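Local coordinates for protein adenylosuccinate lyase (Francisella tularensis subsp. tularensis SCHU S4, PDB 4EEI) that probably catalyses two fumarate-releasing steps of purine biosynthesis, splitting adenylosuccinate into AMP and fumarate and cleaving the corresponding succinyl-carboxamide ribotide (SAICAR), at residues 285-290 against 310-315; 104-109 against 315-320; 295-298 against 304-307. All coordinates share one frame; numbering follows the deposited sequence.

Interaction 1: residues 285-290 against 310-315. With AMP (adenosine monophosphate), chain O.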
loop_
_atom_site.group_PDB
_atom_site.type_symbol
_atom_site.label_atom_id
_atom_site.label_comp_id
_atom_site.label_asym_id
_atom_site.label_seq_id
_atom_site.Cartn_x
_atom_site.Cartn_y
_atom_site.Cartn_z
ATOM N N ARG B 285 3.249 -7.361 -4.723
ATOM C CA ARG B 285 2.349 -6.795 -3.736
ATOM C C ARG B 285 2.172 -5.294 -3.966
ATOM O O ARG B 285 1.095 -4.747 -3.729
ATOM C CB ARG B 285 2.879 -7.089 -2.326
ATOM C CG ARG B 285 2.069 -6.475 -1.203
ATOM C CD ARG B 285 2.357 -7.160 0.141
ATOM N NE ARG B 285 3.772 -7.141 0.520
ATOM C CZ ARG B 285 4.558 -8.218 0.515
ATOM N NH1 ARG B 285 4.067 -9.392 0.141
ATOM N NH2 ARG B 285 5.834 -8.127 0.883
ATOM N N SER B 286 3.219 -4.634 -4.456
ATOM C CA SER B 286 3.158 -3.181 -4.678
ATOM C C SER B 286 2.165 -2.793 -5.781
ATOM O O SER B 286 1.663 -1.665 -5.816
ATOM C CB SER B 286 4.559 -2.635 -5.012
ATOM O OG SER B 286 4.930 -2.963 -6.340
ATOM N N HIS B 287 1.878 -3.726 -6.682
ATOM C CA HIS B 287 1.004 -3.430 -7.819
ATOM C C HIS B 287 -0.470 -3.397 -7.458
ATOM O O HIS B 287 -1.276 -2.833 -8.206
ATOM C CB HIS B 287 1.201 -4.473 -8.922
ATOM C CG HIS B 287 2.567 -4.478 -9.523
ATOM N ND1 HIS B 287 3.086 -5.578 -10.165
ATOM C CD2 HIS B 287 3.525 -3.512 -9.598
ATOM C CE1 HIS B 287 4.303 -5.301 -10.607
ATOM N NE2 HIS B 287 4.586 -4.051 -10.279
ATOM N N VAL B 288 -0.831 -4.040 -6.349
ATOM C CA VAL B 288 -2.229 -4.115 -5.946
ATOM C C VAL B 288 -2.841 -2.723 -5.776
ATOM O O VAL B 288 -3.923 -2.455 -6.286
ATOM C CB VAL B 288 -2.423 -4.956 -4.662
ATOM C CG1 VAL B 288 -3.861 -4.924 -4.235
ATOM C CG2 VAL B 288 -1.980 -6.408 -4.907
ATOM N N SER B 289 -2.149 -1.832 -5.076
ATOM C CA SER B 289 -2.675 -0.484 -4.869
ATOM C C SER B 289 -2.819 0.282 -6.185
ATOM O O SER B 289 -3.767 1.041 -6.364
ATOM C CB SER B 289 -1.782 0.297 -3.911
ATOM O OG SER B 289 -0.504 0.488 -4.480
ATOM N N ILE B 290 -1.877 0.093 -7.104
ATOM C CA ILE B 290 -1.974 0.743 -8.412
ATOM C C ILE B 290 -3.263 0.313 -9.111
ATOM O O ILE B 290 -4.021 1.149 -9.621
ATOM C CB ILE B 290 -0.776 0.400 -9.334
ATOM C CG1 ILE B 290 0.550 0.731 -8.651
ATOM C CG2 ILE B 290 -0.877 1.178 -10.622
ATOM C CD1 ILE B 290 1.797 0.201 -9.418
ATOM N N ARG B 310 0.979 0.541 -18.572
ATOM C CA ARG B 310 2.111 0.256 -19.460
ATOM C C ARG B 310 3.353 -0.169 -18.691
ATOM O O ARG B 310 4.180 -0.904 -19.209
ATOM C CB ARG B 310 2.462 1.488 -20.303
ATOM C CG ARG B 310 1.410 1.915 -21.332
ATOM C CD ARG B 310 1.950 3.106 -22.128
ATOM N NE ARG B 310 0.915 3.803 -22.883
ATOM C CZ ARG B 310 0.592 3.541 -24.146
ATOM N NH1 ARG B 310 1.222 2.587 -24.819
ATOM N NH2 ARG B 310 -0.365 4.244 -24.740
ATOM N N PHE B 311 3.494 0.310 -17.460
ATOM C CA PHE B 311 4.610 -0.102 -16.605
ATOM C C PHE B 311 4.305 -1.395 -15.864
ATOM O O PHE B 311 5.047 -2.367 -15.964
ATOM C CB PHE B 311 4.903 0.959 -15.540
ATOM C CG PHE B 311 5.719 2.126 -16.033
ATOM C CD1 PHE B 311 7.101 2.044 -16.095
ATOM C CD2 PHE B 311 5.104 3.314 -16.390
ATOM C CE1 PHE B 311 7.848 3.133 -16.529
ATOM C CE2 PHE B 311 5.845 4.405 -16.808
ATOM C CZ PHE B 311 7.210 4.313 -16.886
ATOM N N TYR B 312 3.223 -1.402 -15.093
ATOM C CA TYR B 312 3.054 -2.476 -14.113
ATOM C C TYR B 312 2.500 -3.794 -14.658
ATOM O O TYR B 312 2.787 -4.847 -14.098
ATOM C CB TYR B 312 2.277 -1.997 -12.874
ATOM C CG TYR B 312 0.790 -2.264 -12.907
ATOM C CD1 TYR B 312 0.271 -3.472 -12.457
ATOM C CD2 TYR B 312 -0.097 -1.298 -13.361
ATOM C CE1 TYR B 312 -1.094 -3.713 -12.473
ATOM C CE2 TYR B 312 -1.467 -1.534 -13.385
ATOM C CZ TYR B 312 -1.951 -2.742 -12.944
ATOM O OH TYR B 312 -3.307 -2.986 -12.964
ATOM N N LEU B 313 1.700 -3.755 -15.720
ATOM C CA LEU B 313 1.143 -5.010 -16.237
ATOM C C LEU B 313 2.202 -5.943 -16.842
ATOM O O LEU B 313 2.242 -7.121 -16.491
ATOM C CB LEU B 313 -0.008 -4.773 -17.223
ATOM C CG LEU B 313 -1.338 -4.352 -16.596
ATOM C CD1 LEU B 313 -2.400 -4.143 -17.686
ATOM C CD2 LEU B 313 -1.811 -5.381 -15.576
ATOM N N PRO B 314 3.068 -5.436 -17.744
ATOM C CA PRO B 314 4.108 -6.358 -18.216
ATOM C C PRO B 314 5.043 -6.790 -17.086
ATOM O O PRO B 314 5.563 -7.918 -17.114
ATOM C CB PRO B 314 4.874 -5.519 -19.249
ATOM C CG PRO B 314 3.865 -4.517 -19.744
ATOM C CD PRO B 314 3.088 -4.163 -18.494
ATOM N N ASP B 315 5.272 -5.918 -16.108
ATOM C CA ASP B 315 6.145 -6.298 -14.997
ATOM C C ASP B 315 5.469 -7.320 -14.105
ATOM O O ASP B 315 6.108 -8.238 -13.619
ATOM C CB ASP B 315 6.543 -5.096 -14.148
ATOM C CG ASP B 315 7.552 -4.205 -14.836
ATOM O OD1 ASP B 315 8.085 -4.606 -15.892
ATOM O OD2 ASP B 315 7.819 -3.104 -14.311
HETATM P P AMP O . -0.221 7.650 -22.403
HETATM O O1P AMP O . 1.268 7.823 -22.557
HETATM O O2P AMP O . -0.850 8.554 -21.375
HETATM O O3P AMP O . -0.675 6.215 -22.329
HETATM O "O5'" AMP O . -0.821 8.172 -23.802
HETATM C "C5'" AMP O . -2.192 7.954 -24.132
HETATM C "C4'" AMP O . -2.380 8.088 -25.638
HETATM O "O4'" AMP O . -3.751 7.874 -25.985
HETATM C "C3'" AMP O . -2.010 9.482 -26.119
HETATM O "O3'" AMP O . -1.178 9.368 -27.273
HETATM C "C2'" AMP O . -3.322 10.129 -26.505
HETATM O "O2'" AMP O . -3.167 10.957 -27.658
HETATM C "C1'" AMP O . -4.226 8.946 -26.800
HETATM N N9 AMP O . -5.640 9.267 -26.491
HETATM C C8 AMP O . -6.140 10.495 -26.270
HETATM N N7 AMP O . -7.471 10.440 -26.020
HETATM C C5 AMP O . -7.840 9.149 -26.084
HETATM C C6 AMP O . -9.101 8.391 -25.920
HETATM N N6 AMP O . -10.262 9.023 -25.632
HETATM N N1 AMP O . -9.048 7.050 -26.069
HETATM C C2 AMP O . -7.899 6.412 -26.356
HETATM N N3 AMP O . -6.720 7.036 -26.517
HETATM C C4 AMP O . -6.628 8.381 -26.396
HETATM O O HOH W 1 7.297 -3.177 -11.403
#
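The imidazole of H287 overlaps the CB of Y312, which sits over one of its faces 4.1 Å from the ring centroid in a CH-pi contact. The side chains pass in opposite senses, and H287 CB reaches Y312 CD1 at 3.8 Å. Their ring planes meet obliquely, at 49°. One turn further along, I290 lies over a face of the phenol, with CG2 3.8 Å from Y312 CD2. The first torsion of Y312 (chi1 95°) is well off a staggered value and sets its ring across both neighbours. Polar atoms continue the contact at the imidazole rim: a water in the ring plane is 3.1 Å from H287 NE2 and donates to D315 OD2 at 3.0 Å, while H287 ND1 is hydrogen-bonded to N316 ND2 and D315 OD1 to the N of M1. R310, extended from CG to NE, takes no part in the helix contact and reaches the AMP phosphate instead. Both NE (2.9 Å) and NH2 (3.1 Å) of R310 donate to O3P of AMP near the guanidinium plane, and D68 OD2 forms a salt bridge with R310 NH2. I219 and I223 of helix 217-244 also pack on Y312. The short segments are inclined at 139°, their axes 10.6 Å apart, and belong to helices 272-293 and 304-333 of the helical bundle of the fumarase/aspartase superfamily.

Interaction 2: residues 104-109 against 315-320; sequences LQIRDS and DNFGIM
Helices 94-131 and 304-333 belong to the central helical bundle, and in segments 104-109 and 315-320 the contact between them is made by F317. Its ring turns one face to S109, whose CB stands 3.6 Å from the ring centroid and 18° off its normal, a close CH-pi contact. With chi1 -67°, S109 OG lies beside the backbone N of its own residue and turns back toward its own helix while CB faces the ring. There S109 OG donates to Q105 O at 2.9 Å, and S109 N reaches the same carbonyl oxygen at 3.0 Å from the opposite face of its plane. A weak bond from W14 NE1 also engages the hydroxyl. At the far end of the ring, I106 comes in across F317 at about a right angle, placing I106 CG2 3.8 Å from F317 CZ. No hydrogen bond crosses between the segments, and all three touching residues are buried. Around them, H226 of helix 217-244 meets F317 with the ring planes nearly perpendicular, and I10 of helix 8-14 packs on it as well. This buried phenyl-over-serine CH-pi contact joins helices 94-131 and 304-333 in the helical core of the fumarase/aspartase fold.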
loop_
_atom_site.group_PDB
_atom_site.type_symbol
_atom_site.label_atom_id
_atom_site.label_comp_id
_atom_site.label_asym_id
_atom_site.label_seq_id
_atom_site.Cartn_x
_atom_site.Cartn_y
_atom_site.Cartn_z
ATOM N N LEU B 104 -6.854 -9.674 -24.647
ATOM C CA LEU B 104 -6.203 -10.782 -25.338
ATOM C C LEU B 104 -4.771 -10.978 -24.823
ATOM O O LEU B 104 -4.320 -12.112 -24.646
ATOM C CB LEU B 104 -6.210 -10.570 -26.855
ATOM C CG LEU B 104 -7.545 -10.293 -27.555
ATOM C CD1 LEU B 104 -7.357 -10.211 -29.058
ATOM C CD2 LEU B 104 -8.579 -11.355 -27.213
ATOM N N GLN B 105 -4.059 -9.880 -24.580
ATOM C CA GLN B 105 -2.720 -9.975 -23.994
ATOM C C GLN B 105 -2.771 -10.558 -22.588
ATOM O O GLN B 105 -1.941 -11.395 -22.228
ATOM C CB GLN B 105 -2.049 -8.598 -23.950
ATOM C CG GLN B 105 -1.633 -8.066 -25.307
ATOM C CD GLN B 105 -1.142 -6.642 -25.223
ATOM O OE1 GLN B 105 -1.924 -5.722 -24.972
ATOM N NE2 GLN B 105 0.165 -6.453 -25.395
ATOM N N ILE B 106 -3.733 -10.110 -21.788
ATOM C CA ILE B 106 -3.864 -10.628 -20.429
ATOM C C ILE B 106 -4.215 -12.123 -20.460
ATOM O O ILE B 106 -3.693 -12.918 -19.684
ATOM C CB ILE B 106 -4.914 -9.841 -19.618
ATOM C CG1 ILE B 106 -4.446 -8.397 -19.396
ATOM C CG2 ILE B 106 -5.156 -10.511 -18.279
ATOM C CD1 ILE B 106 -5.530 -7.479 -18.767
ATOM N N ARG B 107 -5.096 -12.503 -21.376
ATOM C CA ARG B 107 -5.488 -13.899 -21.519
ATOM C C ARG B 107 -4.292 -14.790 -21.823
ATOM O O ARG B 107 -4.111 -15.861 -21.218
ATOM C CB ARG B 107 -6.540 -14.005 -22.631
ATOM C CG ARG B 107 -6.910 -15.402 -23.050
ATOM C CD ARG B 107 -6.455 -15.608 -24.477
ATOM N NE ARG B 107 -7.494 -15.360 -25.458
ATOM C CZ ARG B 107 -7.268 -14.953 -26.707
ATOM N NH1 ARG B 107 -6.037 -14.708 -27.131
ATOM N NH2 ARG B 107 -8.286 -14.764 -27.524
ATOM N N ASP B 108 -3.457 -14.355 -22.754
ATOM C CA ASP B 108 -2.324 -15.179 -23.133
ATOM C C ASP B 108 -1.265 -15.217 -22.036
ATOM O O ASP B 108 -0.556 -16.214 -21.874
ATOM C CB ASP B 108 -1.760 -14.710 -24.475
ATOM C CG ASP B 108 -2.747 -14.922 -25.616
ATOM O OD1 ASP B 108 -3.608 -15.825 -25.493
ATOM O OD2 ASP B 108 -2.663 -14.186 -26.626
ATOM N N SER B 109 -1.178 -14.134 -21.277
ATOM C CA SER B 109 -0.262 -14.072 -20.149
ATOM C C SER B 109 -0.743 -15.003 -19.035
ATOM O O SER B 109 0.049 -15.715 -18.421
ATOM C CB SER B 109 -0.186 -12.630 -19.640
ATOM O OG SER B 109 0.427 -11.796 -20.602
ATOM N N ASP B 315 5.272 -5.918 -16.108
ATOM C CA ASP B 315 6.145 -6.298 -14.997
ATOM C C ASP B 315 5.469 -7.320 -14.105
ATOM O O ASP B 315 6.108 -8.238 -13.619
ATOM C CB ASP B 315 6.543 -5.096 -14.148
ATOM C CG ASP B 315 7.552 -4.205 -14.836
ATOM O OD1 ASP B 315 8.085 -4.606 -15.892
ATOM O OD2 ASP B 315 7.819 -3.104 -14.311
ATOM N N ASN B 316 4.179 -7.139 -13.866
ATOM C CA ASN B 316 3.448 -8.068 -13.016
ATOM C C ASN B 316 3.467 -9.480 -13.599
ATOM O O ASN B 316 3.836 -10.440 -12.924
ATOM C CB ASN B 316 2.014 -7.575 -12.810
ATOM C CG ASN B 316 1.254 -8.410 -11.810
ATOM O OD1 ASN B 316 0.671 -9.447 -12.162
ATOM N ND2 ASN B 316 1.251 -7.968 -10.554
ATOM N N PHE B 317 3.091 -9.615 -14.866
ATOM C CA PHE B 317 3.129 -10.932 -15.488
ATOM C C PHE B 317 4.552 -11.464 -15.628
ATOM O O PHE B 317 4.811 -12.658 -15.409
ATOM C CB PHE B 317 2.399 -10.910 -16.835
ATOM C CG PHE B 317 0.910 -10.802 -16.695
ATOM C CD1 PHE B 317 0.167 -11.889 -16.257
ATOM C CD2 PHE B 317 0.254 -9.619 -16.990
ATOM C CE1 PHE B 317 -1.219 -11.796 -16.117
ATOM C CE2 PHE B 317 -1.127 -9.517 -16.852
ATOM C CZ PHE B 317 -1.858 -10.609 -16.413
ATOM N N GLY B 318 5.489 -10.590 -15.983
ATOM C CA GLY B 318 6.871 -11.022 -16.135
ATOM C C GLY B 318 7.456 -11.528 -14.820
ATOM O O GLY B 318 8.107 -12.570 -14.771
ATOM N N ILE B 319 7.231 -10.787 -13.748
ATOM C CA ILE B 319 7.739 -11.194 -12.449
ATOM C C ILE B 319 7.023 -12.453 -11.957
ATOM O O ILE B 319 7.651 -13.340 -11.390
ATOM C CB ILE B 319 7.562 -10.070 -11.417
ATOM C CG1 ILE B 319 8.514 -8.910 -11.736
ATOM C CG2 ILE B 319 7.817 -10.586 -10.007
ATOM C CD1 ILE B 319 8.179 -7.627 -10.940
ATOM N N MET B 320 5.715 -12.533 -12.173
ATOM C CA MET B 320 4.951 -13.684 -11.685
ATOM C C MET B 320 5.446 -14.972 -12.337
ATOM O O MET B 320 5.688 -15.974 -11.659
ATOM C CB MET B 320 3.450 -13.507 -11.949
ATOM C CG MET B 320 2.608 -14.713 -11.518
ATOM S SD MET B 320 2.666 -14.975 -9.734
ATOM C CE MET B 320 1.618 -13.647 -9.162
#

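Interaction 3: residues 295-298 against 304-307. With AMP (adenosine monophosphate), chain O; EDO (1,2-ethanediol), chain Q.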
loop_
_atom_site.group_PDB
_atom_site.type_symbol
_atom_site.label_atom_id
_atom_site.label_comp_id
_atom_site.label_asym_id
_atom_site.label_seq_id
_atom_site.Cartn_x
_atom_site.Cartn_y
_atom_site.Cartn_z
ATOM N N CYS B 295 -9.006 2.000 -10.814
ATOM C CA CYS B 295 -10.449 1.802 -10.964
ATOM C C CYS B 295 -11.218 3.115 -10.967
ATOM O O CYS B 295 -12.266 3.233 -11.613
ATOM C CB CYS B 295 -11.004 0.946 -9.823
ATOM S SG CYS B 295 -10.498 -0.775 -9.876
ATOM N N VAL B 296 -10.721 4.095 -10.217
ATOM C CA VAL B 296 -11.489 5.324 -9.981
ATOM C C VAL B 296 -11.335 6.313 -11.135
ATOM O O VAL B 296 -10.703 7.370 -10.991
ATOM C CB VAL B 296 -11.095 5.965 -8.633
ATOM C CG1 VAL B 296 -12.094 7.056 -8.241
ATOM C CG2 VAL B 296 -11.047 4.882 -7.559
ATOM N N LEU B 297 -11.922 5.959 -12.280
ATOM C CA LEU B 297 -11.894 6.812 -13.465
ATOM C C LEU B 297 -13.050 7.811 -13.489
ATOM O O LEU B 297 -14.155 7.512 -13.025
ATOM C CB LEU B 297 -11.944 5.946 -14.725
ATOM C CG LEU B 297 -10.837 4.894 -14.826
ATOM C CD1 LEU B 297 -10.984 4.104 -16.122
ATOM C CD2 LEU B 297 -9.436 5.528 -14.718
ATOM N N TRP B 298 -12.794 8.992 -14.038
ATOM C CA TRP B 298 -13.798 10.036 -14.098
ATOM C C TRP B 298 -14.809 9.791 -15.178
ATOM O O TRP B 298 -14.450 9.578 -16.354
ATOM C CB TRP B 298 -13.139 11.390 -14.315
ATOM C CG TRP B 298 -12.373 11.890 -13.118
ATOM C CD1 TRP B 298 -12.048 11.189 -11.962
ATOM C CD2 TRP B 298 -11.808 13.230 -12.921
ATOM N NE1 TRP B 298 -11.343 11.980 -11.094
ATOM C CE2 TRP B 298 -11.164 13.214 -11.607
ATOM C CE3 TRP B 298 -11.773 14.392 -13.673
ATOM C CZ2 TRP B 298 -10.524 14.324 -11.093
ATOM C CZ3 TRP B 298 -11.122 15.506 -13.142
ATOM C CH2 TRP B 298 -10.514 15.470 -11.884
ATOM N N SER B 304 -5.721 8.232 -17.149
ATOM C CA SER B 304 -4.649 8.116 -16.151
ATOM C C SER B 304 -4.171 6.674 -15.958
ATOM O O SER B 304 -2.993 6.427 -15.670
ATOM C CB SER B 304 -5.109 8.685 -14.808
ATOM O OG SER B 304 -6.202 7.947 -14.291
ATOM N N HIS B 305 -5.076 5.717 -16.121
ATOM C CA HIS B 305 -4.725 4.305 -15.911
ATOM C C HIS B 305 -3.750 3.790 -16.957
ATOM O O HIS B 305 -3.066 2.775 -16.746
ATOM C CB HIS B 305 -5.989 3.458 -15.989
ATOM C CG HIS B 305 -6.661 3.528 -17.325
ATOM N ND1 HIS B 305 -6.373 2.650 -18.349
ATOM C CD2 HIS B 305 -7.572 4.398 -17.819
ATOM C CE1 HIS B 305 -7.094 2.962 -19.409
ATOM N NE2 HIS B 305 -7.834 4.020 -19.119
ATOM N N SER B 306 -3.703 4.464 -18.102
ATOM C CA SER B 306 -2.947 3.951 -19.246
ATOM C C SER B 306 -1.438 3.912 -18.997
ATOM O O SER B 306 -0.813 2.856 -19.117
ATOM C CB SER B 306 -3.272 4.762 -20.507
ATOM O OG SER B 306 -2.454 4.347 -21.582
ATOM N N SER B 307 -0.845 5.055 -18.659
ATOM C CA SER B 307 0.603 5.086 -18.396
ATOM C C SER B 307 0.970 4.099 -17.292
ATOM O O SER B 307 1.958 3.370 -17.393
ATOM C CB SER B 307 1.045 6.485 -17.987
ATOM O OG SER B 307 0.279 6.943 -16.886
HETATM P P AMP O . -0.221 7.650 -22.403
HETATM O O1P AMP O . 1.268 7.823 -22.557
HETATM O O2P AMP O . -0.850 8.554 -21.375
HETATM O O3P AMP O . -0.675 6.215 -22.329
HETATM O "O5'" AMP O . -0.821 8.172 -23.802
HETATM C "C5'" AMP O . -2.192 7.954 -24.132
HETATM C "C4'" AMP O . -2.380 8.088 -25.638
HETATM O "O4'" AMP O . -3.751 7.874 -25.985
HETATM C "C3'" AMP O . -2.010 9.482 -26.119
HETATM O "O3'" AMP O . -1.178 9.368 -27.273
HETATM C "C2'" AMP O . -3.322 10.129 -26.505
HETATM O "O2'" AMP O . -3.167 10.957 -27.658
HETATM C "C1'" AMP O . -4.226 8.946 -26.800
HETATM N N9 AMP O . -5.640 9.267 -26.491
HETATM C C8 AMP O . -6.140 10.495 -26.270
HETATM N N7 AMP O . -7.471 10.440 -26.020
HETATM C C5 AMP O . -7.840 9.149 -26.084
HETATM C C6 AMP O . -9.101 8.391 -25.920
HETATM N N6 AMP O . -10.262 9.023 -25.632
HETATM N N1 AMP O . -9.048 7.050 -26.069
HETATM C C2 AMP O . -7.899 6.412 -26.356
HETATM N N3 AMP O . -6.720 7.036 -26.517
HETATM C C4 AMP O . -6.628 8.381 -26.396
HETATM C C1 EDO Q . -3.723 0.088 -22.072
HETATM O O1 EDO Q . -4.252 0.558 -20.832
HETATM C C2 EDO Q . -2.221 -0.110 -21.926
HETATM O O2 EDO Q . -1.697 1.000 -21.194
HETATM O O HOH W 2 -8.698 8.872 -12.323
#
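S304 OG, 4.1 Å from L297 CD2 across the contact, is gripped by several polar groups: D302 OD2, R282 NH1 of the second subunit and, weakly, a water. The water oxygen is 3.3 Å from S304 OG; it also donates to V296 O at 2.8 Å and so bridges the loop to S304. V296 is the centre of an inverse gamma turn, closed by L297 N donating to C295 O at 2.8 Å. Just after the turn, the L297 side chain crosses H305 at about a right angle. Both its methyls, CD1 and CD2 of L297, rest against H305 CD2 from the same side, 3.8 Å away. CD2 of L297 approaches the imidazole obliquely. H305 CG sits between its backbone N and carbonyl carbon (chi1 62°), a setting that places the ring against the L297 methyls, while E309 bonds ND1 and R301, an AMP-binding residue, bonds NE2. S306 turns elsewhere: with OG anti to the backbone N (chi1 175°), its hydroxyl donates to AMP O3P at 2.7 Å. A 1,2-ethanediol, probably from the crystallisation liquor, adds a weak 3.5 Å bond from its O2 to S306 OG. AMP is also hydrogen-bonded to Y5 OH and R4 NE of the second subunit. Beyond the turn, W298 stacks on H242 of the second subunit and meets H242 of a third edge-to-face. S306 of helix 304-333 thus lends its hydroxyl to the AMP phosphate in an active site shared between subunits, as is known for the fumarase/aspartase superfamily.

Helix 304-333 takes part in all three contacts, meeting the loop in interaction 3, helix 272-293 in interaction 1 and helix 94-131 in interaction 2. Along the chain they are nested, 3 inside 1 and 1 inside 2. Interactions 1 and 2 have centres 11 Å apart, share D315 and are joined by the bond between H287 and N316. Interactions 1 and 3, centres 13 Å apart, both reach the AMP phosphate, through R310 and S306 respectively. Interaction 2 lies nearer the centre of the chain (about 12 Å from it), with the F317 side chain about 12 Å from that of R310, and takes no direct part in the pocket. All three also touch the second subunit.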